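Local coordinates for monooxygenase (Agrobacterium tumefaciens, PDB 2I7G), which is probably a flavin-dependent monooxygenase of the luciferase-like family, with a TIM-barrel fold, at residues 120-131 and 188-199; 256-264 and 343-351. All blocks are in the same frame, centred on the assembly; numbering follows the deposited sequence.

Contact 1: 120-131 and 188-199; sequences DLLSNGRAEIMA and RPLQERLPVWIA
Asp-120, at the end of helix 109-122, takes up the turn before strand 196-200 through both carboxylate oxygens. Its CG stands anti to the backbone N (chi1 -156°), which turns OD2 to the backbone N of Gln-191 at 2.9 Å, met nearly along the C-O axis; the bond from Leu-190 N is weak. OD1 accepts Ala-127 N on its anti lone pair, and Gln-191 NE2, 2.7 Å away, reaches the same OD1 from above the carboxylate plane. The other N-H of that amide lies in plane with its acceptor, Ala-127 O, at 2.8 Å from NE2. Beyond, strands 127-131 and 196-199 run parallel, their local axes approaching to 4.6 Å at 24°, with Ile-129 N bonded to Pro-195 O and Trp-197 N to Ile-129 O. In this tight part the Ile-129 and Leu-194 side chains cross at about a right angle, CD1 of Ile-129 lying 3.7 Å from CD2 of Leu-194. The looser end is at exposed Asn-124, where Leu-190 CD2 touches the backbone and the second subunit comes close. A water donates weakly to Glu-128 OE2 and accepts from Trp-197 NE1; Arg-96 and Arg-329 pair with this carboxylate. Asp-120 is thus gripped by several N-H groups, which would probably favour its ionised form.

Contact 2: 256-264 and 343-351; sequences VHGFIADTT and QIMRGIELY
A barrel strand meets an outer helix here: the end of strand 252-260 lies across helix 341-363, their local axes 7.8 Å apart at 85°. Closest backbone approach is at Gly-347: with no side chain there, its CA comes 3.3 Å from Ile-260 O in a CA-H...O contact. Ile-260 sends its two branches to the next turn of the helix, beyond Gly-347. Ile-260 CG2 packs on Leu-350 CB at 3.7 Å, these side chains sliding past each other in opposite directions, while Ile-260 CD1 reaches Tyr-351 CB at 3.6 Å, Ile-260 and Tyr-351 crossing at about a right angle. Phe-259 swings its ring toward the helix because CG is anti to the backbone N (chi1 -177°), presenting an edge, CE1, to Gln-343 O. A water donates to both Ile-260 O and Gln-343 O, bridging strand and helix. At the exposed rim Arg-346 grips Asp-262 side-on: NH2 meets OD1 at 2.7 Å and NE meets OD2 at 2.9 Å, each on a syn lone pair, with the carboxylate and guanidinium planes 22° apart. Leu-350 CD2 lies against one guanidinium face. The chemistry implies a division: apolar side chains and a bridging water join the buried faces, while paired, nearly coplanar charges fasten the exposed rim.

From the N terminus, the chain first lays down strands 23-28, 65-68 and 96-99, then reaches 120-131. Contact 1 closes a loop of 56 intervening residues, nearly half of them helix, when 188-199 returns to put strand 196-200 beside strand 127-131. Strand 217-220 follows, and contact 2 opens at 256-264, closing across 78 intervening residues on helix 341-363. The two loops are therefore in series, neither nested nor crossed. Their centres are 28 Å apart and their nearest atoms about 9 Å, without touching. Both reach the same parallel sheet: contact 1 joins neighbouring strands within it, whereas contact 2 ties one of its strands to the C-terminal helix outside.

Contact 1: 120-131 and 188-199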
loop_
_atom_site.group_PDB
_atom_site.type_symbol
_atom_site.label_atom_id
_atom_site.label_comp_id
_atom_site.label_asym_id
_atom_site.label_seq_id
_atom_site.Cartn_x
_atom_site.Cartn_y
_atom_site.Cartn_z
ATOM N N ASP B 120 -6.667 1.920 7.436
ATOM C CA ASP B 120 -7.629 2.268 8.492
ATOM C C ASP B 120 -8.003 3.758 8.443
ATOM O O ASP B 120 -9.179 4.128 8.575
ATOM C CB ASP B 120 -7.136 1.926 9.906
ATOM C CG ASP B 120 -8.277 1.749 10.865
ATOM O OD1 ASP B 120 -9.233 0.983 10.510
ATOM O OD2 ASP B 120 -8.250 2.388 11.939
ATOM N N LEU B 121 -6.999 4.619 8.291
ATOM C CA LEU B 121 -7.251 6.054 8.193
ATOM C C LEU B 121 -8.028 6.427 6.926
ATOM O O LEU B 121 -8.982 7.246 6.996
ATOM C CB LEU B 121 -5.925 6.817 8.297
ATOM C CG LEU B 121 -5.206 6.693 9.657
ATOM C CD1 LEU B 121 -3.893 7.497 9.501
ATOM C CD2 LEU B 121 -6.049 7.248 10.805
ATOM N N LEU B 122 -7.619 5.859 5.789
ATOM C CA LEU B 122 -8.293 6.115 4.514
ATOM C C LEU B 122 -9.754 5.661 4.511
ATOM O O LEU B 122 -10.595 6.259 3.800
ATOM C CB LEU B 122 -7.580 5.382 3.370
ATOM C CG LEU B 122 -6.181 5.952 3.021
ATOM C CD1 LEU B 122 -5.339 4.946 2.134
ATOM C CD2 LEU B 122 -6.308 7.383 2.381
ATOM N N SER B 123 -10.023 4.585 5.257
ATOM C CA SER B 123 -11.376 3.942 5.326
ATOM C C SER B 123 -12.233 4.372 6.534
ATOM O O SER B 123 -13.307 3.819 6.759
ATOM C CB SER B 123 -11.216 2.412 5.357
ATOM O OG SER B 123 -10.648 1.989 6.605
ATOM N N ASN B 124 -11.707 5.309 7.315
ATOM C CA ASN B 124 -12.380 5.779 8.513
ATOM C C ASN B 124 -12.717 4.649 9.507
ATOM O O ASN B 124 -13.801 4.630 10.078
ATOM C CB ASN B 124 -13.629 6.571 8.109
ATOM C CG ASN B 124 -13.284 7.828 7.346
ATOM O OD1 ASN B 124 -13.463 7.910 6.124
ATOM N ND2 ASN B 124 -12.718 8.788 8.053
ATOM N N GLY B 125 -11.770 3.725 9.711
ATOM C CA GLY B 125 -11.853 2.728 10.785
ATOM C C GLY B 125 -12.340 1.349 10.368
ATOM O O GLY B 125 -12.897 0.627 11.188
ATOM N N ARG B 126 -12.094 0.975 9.099
ATOM C CA ARG B 126 -12.653 -0.286 8.548
ATOM C C ARG B 126 -11.600 -1.392 8.223
ATOM O O ARG B 126 -11.976 -2.480 7.676
ATOM C CB ARG B 126 -13.476 0.017 7.311
ATOM C CG ARG B 126 -14.817 0.657 7.611
ATOM C CD ARG B 126 -15.601 1.000 6.394
ATOM N NE ARG B 126 -14.973 1.998 5.521
ATOM C CZ ARG B 126 -14.778 1.850 4.203
ATOM N NH1 ARG B 126 -15.107 0.728 3.537
ATOM N NH2 ARG B 126 -14.218 2.867 3.540
ATOM N N ALA B 127 -10.322 -1.162 8.579
ATOM C CA ALA B 127 -9.254 -2.129 8.249
ATOM C C ALA B 127 -9.103 -3.263 9.275
ATOM O O ALA B 127 -9.356 -3.070 10.492
ATOM C CB ALA B 127 -7.859 -1.412 8.032
ATOM N N GLU B 128 -8.647 -4.412 8.767
ATOM C CA GLU B 128 -8.280 -5.558 9.605
ATOM C C GLU B 128 -7.142 -6.314 8.935
ATOM O O GLU B 128 -6.910 -6.214 7.686
ATOM C CB GLU B 128 -9.479 -6.535 9.794
ATOM C CG GLU B 128 -10.761 -5.911 10.307
ATOM C CD GLU B 128 -11.830 -6.939 10.578
ATOM O OE1 GLU B 128 -11.617 -8.137 10.242
ATOM O OE2 GLU B 128 -12.883 -6.526 11.106
ATOM N N ILE B 129 -6.425 -7.065 9.768
ATOM C CA ILE B 129 -5.348 -7.942 9.288
ATOM C C ILE B 129 -5.750 -9.379 9.623
ATOM O O ILE B 129 -6.145 -9.652 10.765
ATOM C CB ILE B 129 -3.996 -7.630 10.012
ATOM C CG1 ILE B 129 -3.538 -6.194 9.691
ATOM C CG2 ILE B 129 -2.950 -8.704 9.602
ATOM C CD1 ILE B 129 -2.398 -5.668 10.665
HETATM N N MSE B 130 -5.670 -10.283 8.638
HETATM C CA MSE B 130 -5.799 -11.715 8.943
HETATM C C MSE B 130 -4.465 -12.363 8.625
HETATM O O MSE B 130 -4.046 -12.417 7.453
HETATM C CB MSE B 130 -6.947 -12.361 8.154
HETATM C CG MSE B 130 -7.075 -13.834 8.466
HETATM SE SE MSE B 130 -8.278 -14.724 7.156
HETATM C CE MSE B 130 -9.667 -13.374 6.923
ATOM N N ALA B 131 -3.762 -12.769 9.678
ATOM C CA ALA B 131 -2.406 -13.293 9.511
ATOM C C ALA B 131 -2.458 -14.823 9.432
ATOM O O ALA B 131 -3.167 -15.484 10.215
ATOM C CB ALA B 131 -1.559 -12.871 10.661
ATOM N N ARG B 188 -0.807 6.423 13.606
ATOM C CA ARG B 188 -1.682 5.622 14.469
ATOM C C ARG B 188 -3.023 5.412 13.740
ATOM O O ARG B 188 -3.483 6.299 13.015
ATOM C CB ARG B 188 -1.915 6.329 15.819
ATOM C CG ARG B 188 -0.624 6.656 16.590
ATOM C CD ARG B 188 0.291 5.435 16.627
ATOM N NE ARG B 188 -0.319 4.300 17.333
ATOM C CZ ARG B 188 0.239 3.093 17.443
ATOM N NH1 ARG B 188 1.398 2.816 16.822
ATOM N NH2 ARG B 188 -0.391 2.160 18.171
ATOM N N PRO B 189 -3.616 4.217 13.868
ATOM C CA PRO B 189 -4.895 4.004 13.188
ATOM C C PRO B 189 -6.025 4.736 13.853
ATOM O O PRO B 189 -5.829 5.363 14.924
ATOM C CB PRO B 189 -5.114 2.494 13.303
ATOM C CG PRO B 189 -4.383 2.076 14.498
ATOM C CD PRO B 189 -3.162 3.011 14.589
ATOM N N LEU B 190 -7.205 4.645 13.244
ATOM C CA LEU B 190 -8.408 5.199 13.868
ATOM C C LEU B 190 -9.047 4.283 14.934
ATOM O O LEU B 190 -9.435 4.748 16.020
ATOM C CB LEU B 190 -9.408 5.582 12.774
ATOM C CG LEU B 190 -10.541 6.573 13.027
ATOM C CD1 LEU B 190 -10.142 7.889 13.705
ATOM C CD2 LEU B 190 -11.115 6.856 11.654
ATOM N N GLN B 191 -9.161 2.993 14.627
ATOM C CA GLN B 191 -9.733 2.031 15.568
ATOM C C GLN B 191 -8.856 1.954 16.828
ATOM O O GLN B 191 -7.630 2.056 16.739
ATOM C CB GLN B 191 -9.851 0.644 14.938
ATOM C CG GLN B 191 -10.905 0.557 13.837
ATOM C CD GLN B 191 -10.923 -0.827 13.195
ATOM O OE1 GLN B 191 -11.648 -1.712 13.641
ATOM N NE2 GLN B 191 -10.096 -1.021 12.181
ATOM N N GLU B 192 -9.489 1.783 17.985
ATOM C CA GLU B 192 -8.732 1.650 19.247
ATOM C C GLU B 192 -7.739 0.472 19.207
ATOM O O GLU B 192 -6.580 0.593 19.637
ATOM C CB GLU B 192 -9.662 1.531 20.454
ATOM C CG GLU B 192 -8.876 1.390 21.757
ATOM C CD GLU B 192 -9.562 2.017 22.968
ATOM O OE1 GLU B 192 -10.817 2.043 23.005
ATOM O OE2 GLU B 192 -8.827 2.471 23.883
ATOM N N ARG B 193 -8.185 -0.640 18.633
ATOM C CA ARG B 193 -7.366 -1.832 18.492
ATOM C C ARG B 193 -7.590 -2.359 17.079
ATOM O O ARG B 193 -8.665 -2.875 16.770
ATOM C CB ARG B 193 -7.795 -2.889 19.517
ATOM C CG ARG B 193 -6.651 -3.686 20.149
ATOM C CD ARG B 193 -5.889 -2.826 21.164
ATOM N NE ARG B 193 -5.282 -3.578 22.267
ATOM C CZ ARG B 193 -5.910 -3.921 23.395
ATOM N NH1 ARG B 193 -7.189 -3.604 23.588
ATOM N NH2 ARG B 193 -5.260 -4.595 24.339
ATOM N N LEU B 194 -6.583 -2.222 16.226
ATOM C CA LEU B 194 -6.679 -2.743 14.859
ATOM C C LEU B 194 -6.968 -4.253 14.954
ATOM O O LEU B 194 -6.147 -4.988 15.511
ATOM C CB LEU B 194 -5.356 -2.493 14.124
ATOM C CG LEU B 194 -5.242 -2.640 12.595
ATOM C CD1 LEU B 194 -6.084 -1.605 11.853
ATOM C CD2 LEU B 194 -3.788 -2.530 12.146
ATOM N N PRO B 195 -8.129 -4.723 14.444
ATOM C CA PRO B 195 -8.375 -6.172 14.558
ATOM C C PRO B 195 -7.301 -7.013 13.848
ATOM O O PRO B 195 -6.841 -6.678 12.718
ATOM C CB PRO B 195 -9.777 -6.364 13.955
ATOM C CG PRO B 195 -10.369 -4.952 13.920
ATOM C CD PRO B 195 -9.231 -4.036 13.737
ATOM N N VAL B 196 -6.847 -8.040 14.565
ATOM C CA VAL B 196 -5.935 -9.025 14.014
ATOM C C VAL B 196 -6.581 -10.405 14.217
ATOM O O VAL B 196 -6.880 -10.794 15.359
ATOM C CB VAL B 196 -4.557 -8.967 14.681
ATOM C CG1 VAL B 196 -3.674 -10.127 14.175
ATOM C CG2 VAL B 196 -3.901 -7.594 14.378
ATOM N N TRP B 197 -6.856 -11.067 13.106
ATOM C CA TRP B 197 -7.387 -12.438 13.092
ATOM C C TRP B 197 -6.268 -13.394 12.725
ATOM O O TRP B 197 -5.372 -13.040 11.971
ATOM C CB TRP B 197 -8.474 -12.585 11.999
ATOM C CG TRP B 197 -9.771 -11.922 12.346
ATOM C CD1 TRP B 197 -10.013 -10.567 12.460
ATOM C CD2 TRP B 197 -11.015 -12.575 12.586
ATOM N NE1 TRP B 197 -11.335 -10.361 12.781
ATOM C CE2 TRP B 197 -11.971 -11.574 12.853
ATOM C CE3 TRP B 197 -11.415 -13.927 12.633
ATOM C CZ2 TRP B 197 -13.303 -11.870 13.169
ATOM C CZ3 TRP B 197 -12.750 -14.218 12.934
ATOM C CH2 TRP B 197 -13.675 -13.187 13.192
ATOM N N ILE B 198 -6.350 -14.628 13.217
ATOM C CA ILE B 198 -5.416 -15.662 12.866
ATOM C C ILE B 198 -6.138 -16.671 11.945
ATOM O O ILE B 198 -7.143 -17.293 12.336
ATOM C CB ILE B 198 -4.861 -16.372 14.127
ATOM C CG1 ILE B 198 -4.174 -15.372 15.056
ATOM C CG2 ILE B 198 -3.917 -17.528 13.732
ATOM C CD1 ILE B 198 -3.139 -14.487 14.419
ATOM N N ALA B 199 -5.614 -16.840 10.740
ATOM C CA ALA B 199 -6.119 -17.873 9.815
ATOM C C ALA B 199 -5.497 -19.215 10.159
ATOM O O ALA B 199 -4.275 -19.327 10.343
ATOM C CB ALA B 199 -5.808 -17.492 8.350
HETATM O O HOH W 1 -12.905 -7.901 13.577
#

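Contact 2: 256-264 and 343-351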
loop_
_atom_site.group_PDB
_atom_site.type_symbol
_atom_site.label_atom_id
_atom_site.label_comp_id
_atom_site.label_asym_id
_atom_site.label_seq_id
_atom_site.Cartn_x
_atom_site.Cartn_y
_atom_site.Cartn_z
ATOM N N VAL B 256 -14.700 -20.385 3.235
ATOM C CA VAL B 256 -15.083 -21.495 2.377
ATOM C C VAL B 256 -15.055 -21.074 0.898
ATOM O O VAL B 256 -15.140 -19.868 0.566
ATOM C CB VAL B 256 -16.520 -21.994 2.734
ATOM C CG1 VAL B 256 -16.615 -22.301 4.213
ATOM C CG2 VAL B 256 -17.618 -20.965 2.340
ATOM N N HIS B 257 -14.996 -22.079 0.032
ATOM C CA HIS B 257 -15.132 -21.850 -1.396
ATOM C C HIS B 257 -16.565 -22.088 -1.806
ATOM O O HIS B 257 -17.267 -22.896 -1.194
ATOM C CB HIS B 257 -14.197 -22.765 -2.170
ATOM C CG HIS B 257 -12.755 -22.491 -1.885
ATOM N ND1 HIS B 257 -11.948 -23.374 -1.198
ATOM C CD2 HIS B 257 -11.992 -21.398 -2.130
ATOM C CE1 HIS B 257 -10.738 -22.850 -1.065
ATOM N NE2 HIS B 257 -10.733 -21.663 -1.638
ATOM N N GLY B 258 -16.985 -21.407 -2.867
ATOM C CA GLY B 258 -18.338 -21.647 -3.377
ATOM C C GLY B 258 -18.753 -20.641 -4.425
ATOM O O GLY B 258 -17.920 -19.905 -4.985
ATOM N N PHE B 259 -20.045 -20.641 -4.742
ATOM C CA PHE B 259 -20.508 -19.739 -5.793
ATOM C C PHE B 259 -22.035 -19.661 -5.730
ATOM O O PHE B 259 -22.695 -20.645 -5.386
ATOM C CB PHE B 259 -20.035 -20.253 -7.161
ATOM C CG PHE B 259 -20.393 -19.351 -8.313
ATOM C CD1 PHE B 259 -20.019 -17.995 -8.323
ATOM C CD2 PHE B 259 -21.111 -19.863 -9.397
ATOM C CE1 PHE B 259 -20.375 -17.160 -9.402
ATOM C CE2 PHE B 259 -21.466 -19.020 -10.499
ATOM C CZ PHE B 259 -21.117 -17.683 -10.478
ATOM N N ILE B 260 -22.567 -18.471 -6.013
ATOM C CA ILE B 260 -24.028 -18.268 -6.016
ATOM C C ILE B 260 -24.461 -17.857 -7.428
ATOM O O ILE B 260 -23.812 -17.008 -8.064
ATOM C CB ILE B 260 -24.426 -17.187 -4.979
ATOM C CG1 ILE B 260 -24.007 -17.613 -3.550
ATOM C CG2 ILE B 260 -25.921 -16.882 -5.070
ATOM C CD1 ILE B 260 -23.772 -16.458 -2.598
ATOM N N ALA B 261 -25.546 -18.448 -7.931
ATOM C CA ALA B 261 -26.069 -18.043 -9.233
ATOM C C ALA B 261 -27.583 -18.151 -9.188
ATOM O O ALA B 261 -28.157 -18.496 -8.145
ATOM C CB ALA B 261 -25.490 -18.928 -10.404
ATOM N N ASP B 262 -28.224 -17.842 -10.305
ATOM C CA ASP B 262 -29.675 -17.733 -10.305
ATOM C C ASP B 262 -30.343 -19.091 -10.108
ATOM O O ASP B 262 -31.506 -19.145 -9.664
ATOM C CB ASP B 262 -30.140 -17.078 -11.592
ATOM C CG ASP B 262 -29.917 -15.557 -11.556
ATOM O OD1 ASP B 262 -30.768 -14.863 -10.936
ATOM O OD2 ASP B 262 -28.892 -15.059 -12.095
ATOM N N THR B 263 -29.645 -20.159 -10.512
ATOM C CA THR B 263 -30.136 -21.524 -10.272
ATOM C C THR B 263 -28.957 -22.368 -9.796
ATOM O O THR B 263 -27.772 -22.008 -10.005
ATOM C CB THR B 263 -30.733 -22.226 -11.512
ATOM O OG1 THR B 263 -29.683 -22.553 -12.433
ATOM C CG2 THR B 263 -31.827 -21.351 -12.245
ATOM N N THR B 264 -29.283 -23.479 -9.158
ATOM C CA THR B 264 -28.222 -24.329 -8.585
ATOM C C THR B 264 -27.407 -24.958 -9.715
ATOM O O THR B 264 -26.164 -25.005 -9.619
ATOM C CB THR B 264 -28.823 -25.372 -7.669
ATOM O OG1 THR B 264 -29.292 -24.699 -6.496
ATOM C CG2 THR B 264 -27.745 -26.428 -7.293
ATOM N N GLN B 343 -20.222 -13.158 -14.266
ATOM C CA GLN B 343 -20.756 -14.198 -13.389
ATOM C C GLN B 343 -20.438 -13.899 -11.921
ATOM O O GLN B 343 -21.304 -14.078 -11.050
ATOM C CB GLN B 343 -20.259 -15.595 -13.815
ATOM C CG GLN B 343 -20.804 -15.974 -15.201
ATOM C CD GLN B 343 -20.291 -17.315 -15.700
ATOM O OE1 GLN B 343 -19.457 -17.972 -15.062
ATOM N NE2 GLN B 343 -20.813 -17.737 -16.869
ATOM N N ILE B 344 -19.212 -13.451 -11.629
ATOM C CA ILE B 344 -18.882 -13.052 -10.248
ATOM C C ILE B 344 -19.762 -11.869 -9.806
ATOM O O ILE B 344 -20.327 -11.878 -8.711
ATOM C CB ILE B 344 -17.383 -12.699 -10.088
ATOM C CG1 ILE B 344 -16.518 -13.925 -10.431
ATOM C CG2 ILE B 344 -17.094 -12.167 -8.659
ATOM C CD1 ILE B 344 -15.088 -13.554 -10.735
HETATM N N MSE B 345 -19.882 -10.863 -10.665
HETATM C CA MSE B 345 -20.701 -9.679 -10.336
HETATM C C MSE B 345 -22.158 -10.074 -10.005
HETATM O O MSE B 345 -22.709 -9.603 -8.990
HETATM C CB MSE B 345 -20.615 -8.641 -11.453
HETATM C CG MSE B 345 -19.239 -8.000 -11.578
HETATM SE SE MSE B 345 -18.692 -6.944 -9.998
HETATM C CE MSE B 345 -19.744 -5.364 -10.395
ATOM N N ARG B 346 -22.733 -10.982 -10.802
ATOM C CA ARG B 346 -24.099 -11.476 -10.550
ATOM C C ARG B 346 -24.123 -12.209 -9.200
ATOM O O ARG B 346 -25.065 -12.025 -8.421
ATOM C CB ARG B 346 -24.569 -12.398 -11.677
ATOM C CG ARG B 346 -25.993 -12.943 -11.482
ATOM C CD ARG B 346 -27.033 -11.820 -11.263
ATOM N NE ARG B 346 -28.402 -12.338 -11.135
ATOM C CZ ARG B 346 -29.430 -11.629 -10.665
ATOM N NH1 ARG B 346 -29.245 -10.365 -10.250
ATOM N NH2 ARG B 346 -30.642 -12.176 -10.585
ATOM N N GLY B 347 -23.089 -13.013 -8.931
ATOM C CA GLY B 347 -23.003 -13.783 -7.671
ATOM C C GLY B 347 -22.949 -12.846 -6.473
ATOM O O GLY B 347 -23.603 -13.079 -5.443
ATOM N N ILE B 348 -22.196 -11.756 -6.612
ATOM C CA ILE B 348 -22.073 -10.791 -5.513
ATOM C C ILE B 348 -23.423 -10.104 -5.257
ATOM O O ILE B 348 -23.880 -9.953 -4.089
ATOM C CB ILE B 348 -20.989 -9.749 -5.799
ATOM C CG1 ILE B 348 -19.584 -10.390 -5.660
ATOM C CG2 ILE B 348 -21.063 -8.599 -4.778
ATOM C CD1 ILE B 348 -18.462 -9.508 -6.258
ATOM N N GLU B 349 -24.071 -9.678 -6.340
ATOM C CA GLU B 349 -25.413 -9.110 -6.240
ATOM C C GLU B 349 -26.377 -10.058 -5.523
ATOM O O GLU B 349 -27.050 -9.655 -4.574
ATOM C CB GLU B 349 -25.963 -8.722 -7.619
ATOM C CG GLU B 349 -27.436 -8.312 -7.559
ATOM C CD GLU B 349 -27.743 -6.971 -8.228
ATOM O OE1 GLU B 349 -27.040 -5.965 -7.949
ATOM O OE2 GLU B 349 -28.727 -6.912 -8.996
ATOM N N LEU B 350 -26.430 -11.313 -5.965
ATOM C CA LEU B 350 -27.314 -12.314 -5.321
ATOM C C LEU B 350 -26.940 -12.571 -3.865
ATOM O O LEU B 350 -27.816 -12.731 -2.996
ATOM C CB LEU B 350 -27.325 -13.616 -6.119
ATOM C CG LEU B 350 -28.022 -13.519 -7.483
ATOM C CD1 LEU B 350 -27.736 -14.819 -8.219
ATOM C CD2 LEU B 350 -29.555 -13.241 -7.367
ATOM N N TYR B 351 -25.635 -12.614 -3.596
ATOM C CA TYR B 351 -25.128 -12.778 -2.226
ATOM C C TYR B 351 -25.666 -11.653 -1.298
ATOM O O TYR B 351 -26.269 -11.934 -0.242
ATOM C CB TYR B 351 -23.591 -12.828 -2.279
ATOM C CG TYR B 351 -22.879 -13.252 -1.013
ATOM C CD1 TYR B 351 -23.564 -13.861 0.059
ATOM C CD2 TYR B 351 -21.495 -13.037 -0.892
ATOM C CE1 TYR B 351 -22.861 -14.252 1.236
ATOM C CE2 TYR B 351 -20.787 -13.448 0.265
ATOM C CZ TYR B 351 -21.474 -14.039 1.312
ATOM O OH TYR B 351 -20.777 -14.439 2.431
HETATM O O HOH W 2 -23.733 -15.620 -10.488
#